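Local structure of sugar kinase, pfkB family (2AJR) at residues R138-T143 and D148-S153; E167-A172 and V179-T184; V239-E242 and D246-A249; W255-K260 and E292-G297. The protein probably phosphorylates a phosphorylated sugar with ATP, as a possible 1-phosphofructokinase of the pfkB carbohydrate kinase family. All coordinates share one frame; numbering follows the deposited sequence.

Overall arrangement
All four contacts rest on one large mixed sheet. Contacts 1 and 2 lie side by side, their centres about 9 Å apart; contact 1 rests on strand 149-153 and contact 2 on its neighbour in the sheet, strand 178-182, and helix 164-174 of contact 2 touches Tyr140 of contact 1. Contacts 3 and 4 form a second pair, also about 9 Å between centres, joined where strand 245-249 runs beside strand 254-259. The pairs meet where Phe180 of contact 2 packs on Met293 of contact 4, although those centres are about 23 Å apart. The magnesium site of His267, Ala304, Arg307 and Glu309 lies apart, the Asp246 side chain being about 12 Å from that of Ala304.

Contact 1: residues R138-T143 and D148-S153; sequences RRYKMT and DCVVIS
Tyr140 and Val150 join the helical residues 138-143 to the strand 149-153, two elements linked by a short connection, with side chains alone bridging the gap between their backbones. CG of Tyr140 stands anti to the backbone N (chi1 178°), which carries the ring away from its helix to the strand. Val150 CG2 comes in at the ring edge, near its plane, 4.1 Å from Tyr140 CE1. The same methyl lies 4.0 Å from Tyr140 OH, and Ile152 CD1 reaches that oxygen at the same distance, so two strand residues touch the phenol oxygen from the strand's side. Both aliphatic side chains cross the tyrosine at about a right angle. The hydroxyl is buried but satisfied, being hydrogen-bonded to Leu168 O of helix 164-174. This bond probably helps to hold the phenol end in place beside the strand. Within the helix, Thr143 OG1 bonds Arg139 O at 2.8 Å, and Thr143 N reaches that carbonyl from the opposite face of its plane. Leu15 and Val17 of strand 14-18 also touch the Tyr140 side chain. The arrangement is a helix laid against the central sheet of the alpha/beta ribokinase-type fold, where helix 130-144 covers the strand that follows it.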
loop_
_atom_site.group_PDB
_atom_site.type_symbol
_atom_site.label_atom_id
_atom_site.label_comp_id
_atom_site.label_asym_id
_atom_site.label_seq_id
_atom_site.Cartn_x
_atom_site.Cartn_y
_atom_site.Cartn_z
ATOM N N ARG A 138 -1.183 13.211 -29.437
ATOM C CA ARG A 138 -0.442 14.260 -30.104
ATOM C C ARG A 138 1.067 14.116 -29.832
ATOM O O ARG A 138 1.882 14.274 -30.743
ATOM C CB ARG A 138 -0.994 15.600 -29.616
ATOM C CG ARG A 138 -0.919 16.751 -30.589
ATOM C CD ARG A 138 0.432 17.416 -30.551
ATOM N NE ARG A 138 0.305 18.855 -30.366
ATOM C CZ ARG A 138 0.186 19.470 -29.190
ATOM N NH1 ARG A 138 0.164 18.800 -28.045
ATOM N NH2 ARG A 138 0.077 20.777 -29.160
ATOM N N ARG A 139 1.438 13.796 -28.595
ATOM C CA ARG A 139 2.848 13.553 -28.245
ATOM C C ARG A 139 3.355 12.237 -28.795
ATOM O O ARG A 139 4.530 12.111 -29.150
ATOM C CB ARG A 139 3.031 13.479 -26.743
ATOM C CG ARG A 139 2.956 14.769 -26.035
ATOM C CD ARG A 139 3.576 14.608 -24.659
ATOM N NE ARG A 139 3.549 15.865 -23.931
ATOM C CZ ARG A 139 3.647 15.981 -22.616
ATOM N NH1 ARG A 139 3.796 14.915 -21.842
ATOM N NH2 ARG A 139 3.591 17.180 -22.070
ATOM N N TYR A 140 2.480 11.237 -28.790
ATOM C CA TYR A 140 2.814 9.920 -29.327
ATOM C C TYR A 140 3.242 10.044 -30.798
ATOM O O TYR A 140 4.294 9.534 -31.180
ATOM C CB TYR A 140 1.625 8.958 -29.174
ATOM C CG TYR A 140 1.856 7.573 -29.741
ATOM C CD1 TYR A 140 2.643 6.643 -29.076
ATOM C CD2 TYR A 140 1.286 7.196 -30.954
ATOM C CE1 TYR A 140 2.858 5.364 -29.605
ATOM C CE2 TYR A 140 1.494 5.927 -31.487
ATOM C CZ TYR A 140 2.274 5.012 -30.810
ATOM O OH TYR A 140 2.462 3.758 -31.360
ATOM N N LYS A 141 2.435 10.740 -31.598
ATOM C CA LYS A 141 2.748 10.959 -33.022
ATOM C C LYS A 141 4.110 11.599 -33.187
ATOM O O LYS A 141 4.887 11.194 -34.030
ATOM C CB LYS A 141 1.685 11.836 -33.706
ATOM C CG LYS A 141 0.352 11.134 -33.887
ATOM C CD LYS A 141 -0.787 12.098 -34.208
ATOM C CE LYS A 141 -2.152 11.386 -34.184
ATOM N NZ LYS A 141 -3.284 12.330 -33.922
HETATM N N MSE A 142 4.406 12.591 -32.362
HETATM C CA MSE A 142 5.650 13.307 -32.507
HETATM C C MSE A 142 6.835 12.403 -32.229
HETATM O O MSE A 142 7.798 12.397 -32.978
HETATM C CB MSE A 142 5.654 14.549 -31.629
HETATM C CG MSE A 142 4.697 15.604 -32.170
HETATM SE SE MSE A 142 4.390 17.180 -31.022
HETATM C CE MSE A 142 3.355 18.271 -32.341
ATOM N N THR A 143 6.744 11.591 -31.192
ATOM C CA THR A 143 7.850 10.736 -30.818
ATOM C C THR A 143 8.160 9.633 -31.856
ATOM O O THR A 143 9.294 9.158 -31.945
ATOM C CB THR A 143 7.562 10.117 -29.457
ATOM O OG1 THR A 143 7.087 11.142 -28.570
ATOM C CG2 THR A 143 8.809 9.472 -28.882
ATOM N N ASP A 148 12.792 3.938 -33.815
ATOM C CA ASP A 148 12.832 2.829 -34.778
ATOM C C ASP A 148 11.827 1.721 -34.435
ATOM O O ASP A 148 11.384 0.995 -35.317
ATOM C CB ASP A 148 14.259 2.259 -34.876
ATOM N N CYS A 149 11.464 1.587 -33.160
ATOM C CA CYS A 149 10.418 0.649 -32.764
ATOM C C CYS A 149 9.713 1.030 -31.467
ATOM O O CYS A 149 10.261 1.738 -30.639
ATOM C CB CYS A 149 10.998 -0.755 -32.649
ATOM S SG CYS A 149 11.817 -1.067 -31.124
ATOM N N VAL A 150 8.501 0.517 -31.288
ATOM C CA VAL A 150 7.638 0.894 -30.169
ATOM C C VAL A 150 7.124 -0.338 -29.418
ATOM O O VAL A 150 6.870 -1.387 -30.024
ATOM C CB VAL A 150 6.424 1.729 -30.661
ATOM C CG1 VAL A 150 5.465 0.863 -31.480
ATOM C CG2 VAL A 150 5.688 2.369 -29.500
ATOM N N VAL A 151 6.976 -0.191 -28.098
ATOM C CA VAL A 151 6.442 -1.234 -27.234
ATOM C C VAL A 151 5.221 -0.706 -26.527
ATOM O O VAL A 151 5.320 0.272 -25.786
ATOM C CB VAL A 151 7.431 -1.646 -26.149
ATOM C CG1 VAL A 151 6.791 -2.689 -25.225
ATOM C CG2 VAL A 151 8.730 -2.139 -26.776
ATOM N N ILE A 152 4.078 -1.347 -26.763
ATOM C CA ILE A 152 2.820 -0.955 -26.150
ATOM C C ILE A 152 2.366 -2.111 -25.283
ATOM O O ILE A 152 1.963 -3.145 -25.799
ATOM C CB ILE A 152 1.726 -0.690 -27.187
ATOM C CG1 ILE A 152 2.123 0.458 -28.111
ATOM C CG2 ILE A 152 0.425 -0.363 -26.474
ATOM C CD1 ILE A 152 1.697 0.253 -29.547
ATOM N N SER A 153 2.436 -1.957 -23.966
ATOM C CA SER A 153 2.069 -3.066 -23.101
ATOM C C SER A 153 1.368 -2.644 -21.821
ATOM O O SER A 153 1.494 -1.507 -21.364
ATOM C CB SER A 153 3.289 -3.941 -22.808
ATOM O OG SER A 153 4.272 -3.207 -22.128
#

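Contact 2: residues E167-A172 and V179-T184; sequences ELVRLA and VFVEQT
The helix and returning strand of a beta-alpha-beta unit meet here: strand 149-153 leads into helix 164-174, which comes back as strand 178-182. Helix 167-172 and strand 179-182 run nearly antiparallel, at 166°, with axes 9.7 Å apart at their closest, and small aliphatic side chains fill the interval. Ala172 CB faces Val179 CG2 methyl to methyl at 3.4 Å, a close approach between two buried groups. One helical turn earlier, Val169 CG2 lies 4.0 Å from Val181 CG2, the two valines crossing at about a right angle. The same Val169 methyl also lies 4.3 Å from Val179 CG1, bridging two strand residues that point to the same side of the sheet. With CG1 anti to the backbone N (chi1 172°), Val181 has CG2 left as the branch that meets Val169. The interface is wholly apolar, and its four touching residues are all buried. Further along the strand, the Glu182 carboxylate makes a salt bridge with Lys53. Around the contact, helix 130-144 lies beside the helix through Tyr140, which touches Leu171 and Ala172, while helix 185-193 packs on Val181 through Leu188 and Ile191. Val150 of strand 149-153 touches both Ala172 and Val179, and on the other side of strand 178-182 Val200 pairs with its backbone.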
loop_
_atom_site.group_PDB
_atom_site.type_symbol
_atom_site.label_atom_id
_atom_site.label_comp_id
_atom_site.label_asym_id
_atom_site.label_seq_id
_atom_site.Cartn_x
_atom_site.Cartn_y
_atom_site.Cartn_z
ATOM N N GLU A 167 -5.420 2.476 -32.292
ATOM C CA GLU A 167 -4.930 3.703 -32.918
ATOM C C GLU A 167 -3.418 3.778 -32.771
ATOM O O GLU A 167 -2.734 4.196 -33.691
ATOM C CB GLU A 167 -5.605 4.962 -32.346
ATOM C CG GLU A 167 -5.463 6.217 -33.220
ATOM N N LEU A 168 -2.901 3.342 -31.629
ATOM C CA LEU A 168 -1.466 3.429 -31.351
ATOM C C LEU A 168 -0.640 2.542 -32.263
ATOM O O LEU A 168 0.440 2.942 -32.709
ATOM C CB LEU A 168 -1.169 3.050 -29.898
ATOM C CG LEU A 168 -1.679 4.076 -28.888
ATOM C CD1 LEU A 168 -1.512 3.557 -27.474
ATOM C CD2 LEU A 168 -0.976 5.410 -29.083
ATOM N N VAL A 169 -1.135 1.332 -32.510
ATOM C CA VAL A 169 -0.475 0.399 -33.424
ATOM C C VAL A 169 -0.548 0.948 -34.842
ATOM O O VAL A 169 0.414 0.869 -35.612
ATOM C CB VAL A 169 -1.142 -0.997 -33.379
ATOM C CG1 VAL A 169 -0.668 -1.873 -34.536
ATOM C CG2 VAL A 169 -0.888 -1.675 -32.026
ATOM N N ARG A 170 -1.701 1.518 -35.168
ATOM C CA ARG A 170 -1.969 1.987 -36.510
ATOM C C ARG A 170 -1.042 3.143 -36.862
ATOM O O ARG A 170 -0.386 3.138 -37.900
ATOM C CB ARG A 170 -3.437 2.411 -36.627
ATOM C CG ARG A 170 -3.974 2.401 -38.058
ATOM C CD ARG A 170 -5.145 3.357 -38.194
ATOM N NE ARG A 170 -4.687 4.737 -38.036
ATOM C CZ ARG A 170 -5.476 5.789 -37.843
ATOM N NH1 ARG A 170 -6.796 5.650 -37.779
ATOM N NH2 ARG A 170 -4.937 6.995 -37.714
ATOM N N LEU A 171 -0.995 4.134 -35.984
ATOM C CA LEU A 171 -0.112 5.270 -36.165
ATOM C C LEU A 171 1.342 4.817 -36.322
ATOM O O LEU A 171 2.041 5.280 -37.227
ATOM C CB LEU A 171 -0.247 6.219 -34.980
ATOM C CG LEU A 171 -1.585 6.960 -34.886
ATOM C CD1 LEU A 171 -1.858 7.427 -33.453
ATOM C CD2 LEU A 171 -1.584 8.127 -35.848
ATOM N N ALA A 172 1.784 3.909 -35.450
ATOM C CA ALA A 172 3.151 3.378 -35.485
ATOM C C ALA A 172 3.428 2.726 -36.830
ATOM O O ALA A 172 4.437 3.001 -37.507
ATOM C CB ALA A 172 3.356 2.363 -34.374
ATOM N N VAL A 179 6.518 -2.729 -34.257
ATOM C CA VAL A 179 5.655 -2.707 -33.071
ATOM C C VAL A 179 5.667 -4.016 -32.301
ATOM O O VAL A 179 5.410 -5.060 -32.879
ATOM C CB VAL A 179 4.174 -2.442 -33.458
ATOM C CG1 VAL A 179 3.250 -2.793 -32.287
ATOM C CG2 VAL A 179 3.971 -1.002 -33.932
ATOM N N PHE A 180 5.941 -3.930 -30.997
ATOM C CA PHE A 180 5.768 -5.045 -30.034
ATOM C C PHE A 180 4.550 -4.752 -29.159
ATOM O O PHE A 180 4.447 -3.638 -28.630
ATOM C CB PHE A 180 6.957 -5.135 -29.073
ATOM C CG PHE A 180 8.267 -5.446 -29.724
ATOM C CD1 PHE A 180 8.976 -4.458 -30.400
ATOM C CD2 PHE A 180 8.827 -6.717 -29.615
ATOM C CE1 PHE A 180 10.213 -4.738 -30.985
ATOM C CE2 PHE A 180 10.068 -7.001 -30.191
ATOM C CZ PHE A 180 10.760 -6.008 -30.880
ATOM N N VAL A 181 3.655 -5.723 -28.965
ATOM C CA VAL A 181 2.556 -5.546 -28.010
ATOM C C VAL A 181 2.466 -6.694 -27.016
ATOM O O VAL A 181 2.547 -7.852 -27.404
ATOM C CB VAL A 181 1.197 -5.408 -28.720
ATOM C CG1 VAL A 181 0.079 -5.437 -27.700
ATOM C CG2 VAL A 181 1.142 -4.128 -29.536
ATOM N N GLU A 182 2.301 -6.361 -25.734
ATOM C CA GLU A 182 1.920 -7.342 -24.698
ATOM C C GLU A 182 0.676 -6.837 -23.957
ATOM O O GLU A 182 0.778 -5.945 -23.131
ATOM C CB GLU A 182 3.075 -7.629 -23.702
ATOM C CG GLU A 182 2.710 -8.695 -22.612
ATOM C CD GLU A 182 3.799 -8.940 -21.540
ATOM O OE1 GLU A 182 4.596 -8.020 -21.226
ATOM O OE2 GLU A 182 3.843 -10.072 -21.007
ATOM N N GLN A 183 -0.496 -7.396 -24.247
ATOM C CA GLN A 183 -1.737 -6.962 -23.596
ATOM C C GLN A 183 -2.703 -8.111 -23.428
ATOM O O GLN A 183 -2.547 -9.140 -24.053
ATOM C CB GLN A 183 -2.401 -5.839 -24.389
ATOM C CG GLN A 183 -1.597 -4.548 -24.324
ATOM C CD GLN A 183 -2.292 -3.331 -24.938
ATOM O OE1 GLN A 183 -2.733 -3.362 -26.081
ATOM N NE2 GLN A 183 -2.347 -2.236 -24.177
ATOM N N THR A 184 -3.709 -7.916 -22.587
ATOM C CA THR A 184 -4.715 -8.929 -22.322
ATOM C C THR A 184 -5.597 -9.141 -23.565
ATOM O O THR A 184 -5.663 -8.275 -24.450
ATOM C CB THR A 184 -5.595 -8.551 -21.099
ATOM O OG1 THR A 184 -6.353 -7.365 -21.393
ATOM C CG2 THR A 184 -4.722 -8.324 -19.840
#

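Contact 3: residues V239-E242 and D246-A249; sequences VSYE and DIVA
The Tyr241 ring carries Glu242 CG over the centre of one face, 3.6 Å above its plane, while Ile247 CD1 of the partner strand approaches obliquely. That methyl meets the tyrosine chiefly at its root, 4.0 Å from Tyr241 CB. The ring leads off from the strand and makes edge-to-face pairs with Phe220 and Tyr223 of helix 220-233. Two backbone bonds join the strands: Val239 N to Ile247 O at 2.9 Å and Ile247 N to Val239 O at 2.8 Å. They make Val239 and Ile247 an antiparallel hydrogen-bonded pair, whose side chains share one face of the sheet, CB to CB 4.4 Å apart. On the other face, the non-hydrogen-bonded pair Ser240 and Asp246 adds a side-chain bond. Ser240 OG donates to Asp246 OD1 at 2.9 Å on the syn side, 24° out of the carboxylate plane. The aspartate reaches it because CG is anti to its carbonyl carbon (chi1 -74°). Were Asp246 an alanine, the Ser240 hydroxyl would probably lose this acceptor and be freer to turn, and Lys202 would lose a long, weak ion pair. The arrangement is a beta hairpin, strands 236-241 and 245-249, at which the large sheet changes from parallel to antiparallel strands.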
loop_
_atom_site.group_PDB
_atom_site.type_symbol
_atom_site.label_atom_id
_atom_site.label_comp_id
_atom_site.label_asym_id
_atom_site.label_seq_id
_atom_site.Cartn_x
_atom_site.Cartn_y
_atom_site.Cartn_z
ATOM N N VAL A 239 3.127 -17.128 -27.151
ATOM C CA VAL A 239 1.971 -17.468 -26.330
ATOM C C VAL A 239 2.369 -18.389 -25.193
ATOM O O VAL A 239 3.012 -19.405 -25.405
ATOM C CB VAL A 239 0.870 -18.136 -27.176
ATOM C CG1 VAL A 239 -0.267 -18.580 -26.306
ATOM C CG2 VAL A 239 0.387 -17.174 -28.272
ATOM N N SER A 240 1.963 -18.025 -23.979
ATOM C CA SER A 240 2.362 -18.752 -22.794
ATOM C C SER A 240 1.513 -19.954 -22.606
ATOM O O SER A 240 0.296 -19.926 -22.849
ATOM C CB SER A 240 2.267 -17.898 -21.557
ATOM O OG SER A 240 3.345 -17.004 -21.581
ATOM N N TYR A 241 2.178 -21.000 -22.134
ATOM C CA TYR A 241 1.562 -22.273 -21.921
ATOM C C TYR A 241 2.134 -22.901 -20.660
ATOM O O TYR A 241 3.337 -23.109 -20.550
ATOM C CB TYR A 241 1.828 -23.140 -23.130
ATOM C CG TYR A 241 1.226 -24.489 -22.993
ATOM C CD1 TYR A 241 -0.164 -24.650 -22.969
ATOM C CD2 TYR A 241 2.039 -25.623 -22.872
ATOM C CE1 TYR A 241 -0.727 -25.909 -22.845
ATOM C CE2 TYR A 241 1.482 -26.878 -22.744
ATOM C CZ TYR A 241 0.106 -27.017 -22.732
ATOM O OH TYR A 241 -0.422 -28.260 -22.610
ATOM N N GLU A 242 1.256 -23.173 -19.704
ATOM C CA GLU A 242 1.613 -23.827 -18.445
ATOM C C GLU A 242 2.752 -23.128 -17.706
ATOM O O GLU A 242 3.662 -23.772 -17.197
ATOM C CB GLU A 242 1.931 -25.296 -18.681
ATOM C CG GLU A 242 0.745 -26.082 -19.210
ATOM C CD GLU A 242 -0.391 -26.202 -18.195
ATOM O OE1 GLU A 242 -1.548 -25.878 -18.537
ATOM O OE2 GLU A 242 -0.134 -26.632 -17.054
ATOM N N ASP A 246 6.581 -21.365 -23.835
ATOM C CA ASP A 246 6.044 -20.408 -24.795
ATOM C C ASP A 246 6.002 -21.010 -26.194
ATOM O O ASP A 246 6.983 -21.577 -26.683
ATOM C CB ASP A 246 6.871 -19.117 -24.790
ATOM C CG ASP A 246 6.609 -18.253 -23.553
ATOM O OD1 ASP A 246 5.506 -17.654 -23.439
ATOM O OD2 ASP A 246 7.515 -18.170 -22.700
ATOM N N ILE A 247 4.844 -20.889 -26.824
ATOM C CA ILE A 247 4.668 -21.277 -28.204
ATOM C C ILE A 247 5.043 -20.069 -29.037
ATOM O O ILE A 247 4.539 -18.978 -28.804
ATOM C CB ILE A 247 3.210 -21.688 -28.480
ATOM C CG1 ILE A 247 2.858 -22.930 -27.655
ATOM C CG2 ILE A 247 3.002 -21.958 -29.961
ATOM C CD1 ILE A 247 1.457 -22.946 -27.150
ATOM N N VAL A 248 5.964 -20.256 -29.967
ATOM C CA VAL A 248 6.363 -19.216 -30.873
ATOM C C VAL A 248 5.887 -19.623 -32.253
ATOM O O VAL A 248 6.281 -20.677 -32.755
ATOM C CB VAL A 248 7.875 -19.053 -30.866
ATOM C CG1 VAL A 248 8.296 -17.937 -31.817
ATOM C CG2 VAL A 248 8.352 -18.763 -29.447
ATOM N N ALA A 249 5.013 -18.813 -32.845
ATOM C CA ALA A 249 4.482 -19.073 -34.183
ATOM C C ALA A 249 4.942 -17.979 -35.146
ATOM O O ALA A 249 4.823 -16.780 -34.839
ATOM C CB ALA A 249 2.959 -19.126 -34.148
#

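Contact 4: residues W255-K260 and E292-G297; sequences WLIRSK and EMAKFG
Apolar packing joins the strand to the helix, and Ile257 supplies the strand's share of it. Its CD1 touches Ala294 CB at 4.0 Å and lies 3.9 Å from Ala294 O, so the methyl rests on both the side chain and the backbone of the helix. The same carbon is 4.2 Å from Lys295 CG, meeting the aliphatic base of the lysine. CG1 of Ile257 points anti to the carbonyl carbon (chi1 -54°), and the extended chain beyond it (chi2 170°) carries CD1 across to the helix. Helix 290-304 thereby covers the antiparallel end of the large sheet in this ribokinase-type alpha/beta fold, Ala294 also touching Val248 of strand 245-249 and Ile257 also touching Phe325 of strand 325-329. The charged interaction lies within the helix: Lys295 NZ forms a salt bridge with Glu292 OE2 at 2.7 Å, on the syn side and 23° out of the carboxylate plane. The lysine end leads away from the strand to reach it, while Val327 of strand 325-329 touches its side chain. Among the backbone bonds, Phe296 N to Glu292 O at 3.0 Å and Gly297 N to Met293 O at 2.9 Å maintain the helix.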
loop_
_atom_site.group_PDB
_atom_site.type_symbol
_atom_site.label_atom_id
_atom_site.label_comp_id
_atom_site.label_asym_id
_atom_site.label_seq_id
_atom_site.Cartn_x
_atom_site.Cartn_y
_atom_site.Cartn_z
ATOM N N TRP A 255 7.123 -23.282 -33.004
ATOM C CA TRP A 255 8.058 -23.921 -32.065
ATOM C C TRP A 255 7.536 -23.825 -30.618
ATOM O O TRP A 255 6.588 -23.082 -30.344
ATOM C CB TRP A 255 9.435 -23.282 -32.163
ATOM C CG TRP A 255 10.093 -23.445 -33.492
ATOM C CD1 TRP A 255 11.079 -24.336 -33.820
ATOM C CD2 TRP A 255 9.836 -22.683 -34.674
ATOM N NE1 TRP A 255 11.438 -24.177 -35.126
ATOM C CE2 TRP A 255 10.691 -23.172 -35.677
ATOM C CE3 TRP A 255 8.957 -21.639 -34.984
ATOM C CZ2 TRP A 255 10.696 -22.653 -36.970
ATOM C CZ3 TRP A 255 8.964 -21.122 -36.258
ATOM C CH2 TRP A 255 9.828 -21.628 -37.241
ATOM N N LEU A 256 8.146 -24.601 -29.715
ATOM C CA LEU A 256 7.819 -24.588 -28.288
ATOM C C LEU A 256 9.090 -24.513 -27.497
ATOM O O LEU A 256 9.949 -25.380 -27.635
ATOM C CB LEU A 256 7.074 -25.850 -27.890
ATOM C CG LEU A 256 6.702 -26.012 -26.414
ATOM C CD1 LEU A 256 5.889 -24.818 -25.904
ATOM C CD2 LEU A 256 5.925 -27.341 -26.219
ATOM N N ILE A 257 9.213 -23.466 -26.686
ATOM C CA ILE A 257 10.358 -23.251 -25.808
ATOM C C ILE A 257 9.932 -23.670 -24.398
ATOM O O ILE A 257 8.896 -23.189 -23.890
ATOM C CB ILE A 257 10.784 -21.748 -25.784
ATOM C CG1 ILE A 257 11.020 -21.227 -27.201
ATOM C CG2 ILE A 257 12.018 -21.555 -24.959
ATOM C CD1 ILE A 257 11.189 -19.751 -27.281
ATOM N N ARG A 258 10.702 -24.557 -23.770
ATOM C CA ARG A 258 10.368 -25.023 -22.420
ATOM C C ARG A 258 11.505 -24.804 -21.451
ATOM O O ARG A 258 12.663 -25.070 -21.785
ATOM C CB ARG A 258 10.112 -26.511 -22.417
ATOM C CG ARG A 258 8.935 -26.983 -23.205
ATOM C CD ARG A 258 8.784 -28.428 -22.909
ATOM N NE ARG A 258 7.639 -29.032 -23.557
ATOM C CZ ARG A 258 6.444 -29.199 -22.999
ATOM N NH1 ARG A 258 6.199 -28.740 -21.773
ATOM N NH2 ARG A 258 5.485 -29.821 -23.688
ATOM N N SER A 259 11.172 -24.352 -20.244
ATOM C CA SER A 259 12.143 -24.339 -19.161
ATOM C C SER A 259 12.524 -25.780 -18.816
ATOM O O SER A 259 11.650 -26.603 -18.613
ATOM C CB SER A 259 11.557 -23.663 -17.926
ATOM O OG SER A 259 12.402 -23.861 -16.807
ATOM N N LYS A 260 13.820 -26.081 -18.765
ATOM C CA LYS A 260 14.292 -27.421 -18.392
ATOM C C LYS A 260 13.890 -27.798 -16.968
ATOM O O LYS A 260 13.818 -28.977 -16.649
ATOM C CB LYS A 260 15.825 -27.542 -18.516
ATOM C CG LYS A 260 16.364 -27.717 -19.956
ATOM C CD LYS A 260 17.817 -28.176 -19.995
ATOM C CE LYS A 260 18.433 -27.964 -21.382
ATOM N NZ LYS A 260 19.868 -28.443 -21.507
ATOM N N GLU A 292 15.045 -16.837 -32.758
ATOM C CA GLU A 292 16.156 -16.415 -31.882
ATOM C C GLU A 292 15.784 -15.223 -30.986
ATOM O O GLU A 292 16.246 -15.143 -29.852
ATOM C CB GLU A 292 17.429 -16.143 -32.678
ATOM C CG GLU A 292 17.963 -17.384 -33.422
ATOM C CD GLU A 292 18.548 -18.448 -32.498
ATOM O OE1 GLU A 292 19.452 -18.135 -31.699
ATOM O OE2 GLU A 292 18.125 -19.615 -32.588
HETATM N N MSE A 293 14.925 -14.330 -31.469
HETATM C CA MSE A 293 14.366 -13.284 -30.610
HETATM C C MSE A 293 13.593 -13.847 -29.444
HETATM O O MSE A 293 13.824 -13.447 -28.316
HETATM C CB MSE A 293 13.400 -12.402 -31.361
HETATM C CG MSE A 293 14.024 -11.233 -32.051
HETATM SE SE MSE A 293 12.613 -10.154 -32.843
HETATM C CE MSE A 293 11.320 -10.284 -31.497
ATOM N N ALA A 294 12.654 -14.752 -29.723
ATOM C CA ALA A 294 11.866 -15.382 -28.663
ATOM C C ALA A 294 12.749 -16.163 -27.681
ATOM O O ALA A 294 12.494 -16.153 -26.479
ATOM C CB ALA A 294 10.806 -16.279 -29.253
ATOM N N LYS A 295 13.786 -16.823 -28.197
ATOM C CA LYS A 295 14.708 -17.603 -27.359
ATOM C C LYS A 295 15.476 -16.713 -26.406
ATOM O O LYS A 295 15.683 -17.060 -25.243
ATOM C CB LYS A 295 15.705 -18.397 -28.220
ATOM C CG LYS A 295 15.116 -19.694 -28.812
ATOM C CD LYS A 295 15.952 -20.274 -29.955
ATOM C CE LYS A 295 17.272 -20.883 -29.468
ATOM N NZ LYS A 295 18.096 -21.404 -30.595
ATOM N N PHE A 296 15.926 -15.576 -26.917
ATOM C CA PHE A 296 16.645 -14.624 -26.098
ATOM C C PHE A 296 15.683 -14.009 -25.077
ATOM O O PHE A 296 16.051 -13.785 -23.923
ATOM C CB PHE A 296 17.286 -13.540 -26.965
ATOM C CG PHE A 296 18.224 -12.635 -26.210
ATOM C CD1 PHE A 296 19.544 -12.994 -26.017
ATOM C CD2 PHE A 296 17.785 -11.431 -25.700
ATOM C CE1 PHE A 296 20.410 -12.168 -25.325
ATOM C CE2 PHE A 296 18.642 -10.601 -25.013
ATOM C CZ PHE A 296 19.961 -10.972 -24.819
ATOM N N GLY A 297 14.448 -13.758 -25.502
ATOM C CA GLY A 297 13.420 -13.260 -24.607
ATOM C C GLY A 297 13.207 -14.233 -23.470
ATOM O O GLY A 297 13.150 -13.829 -22.304
#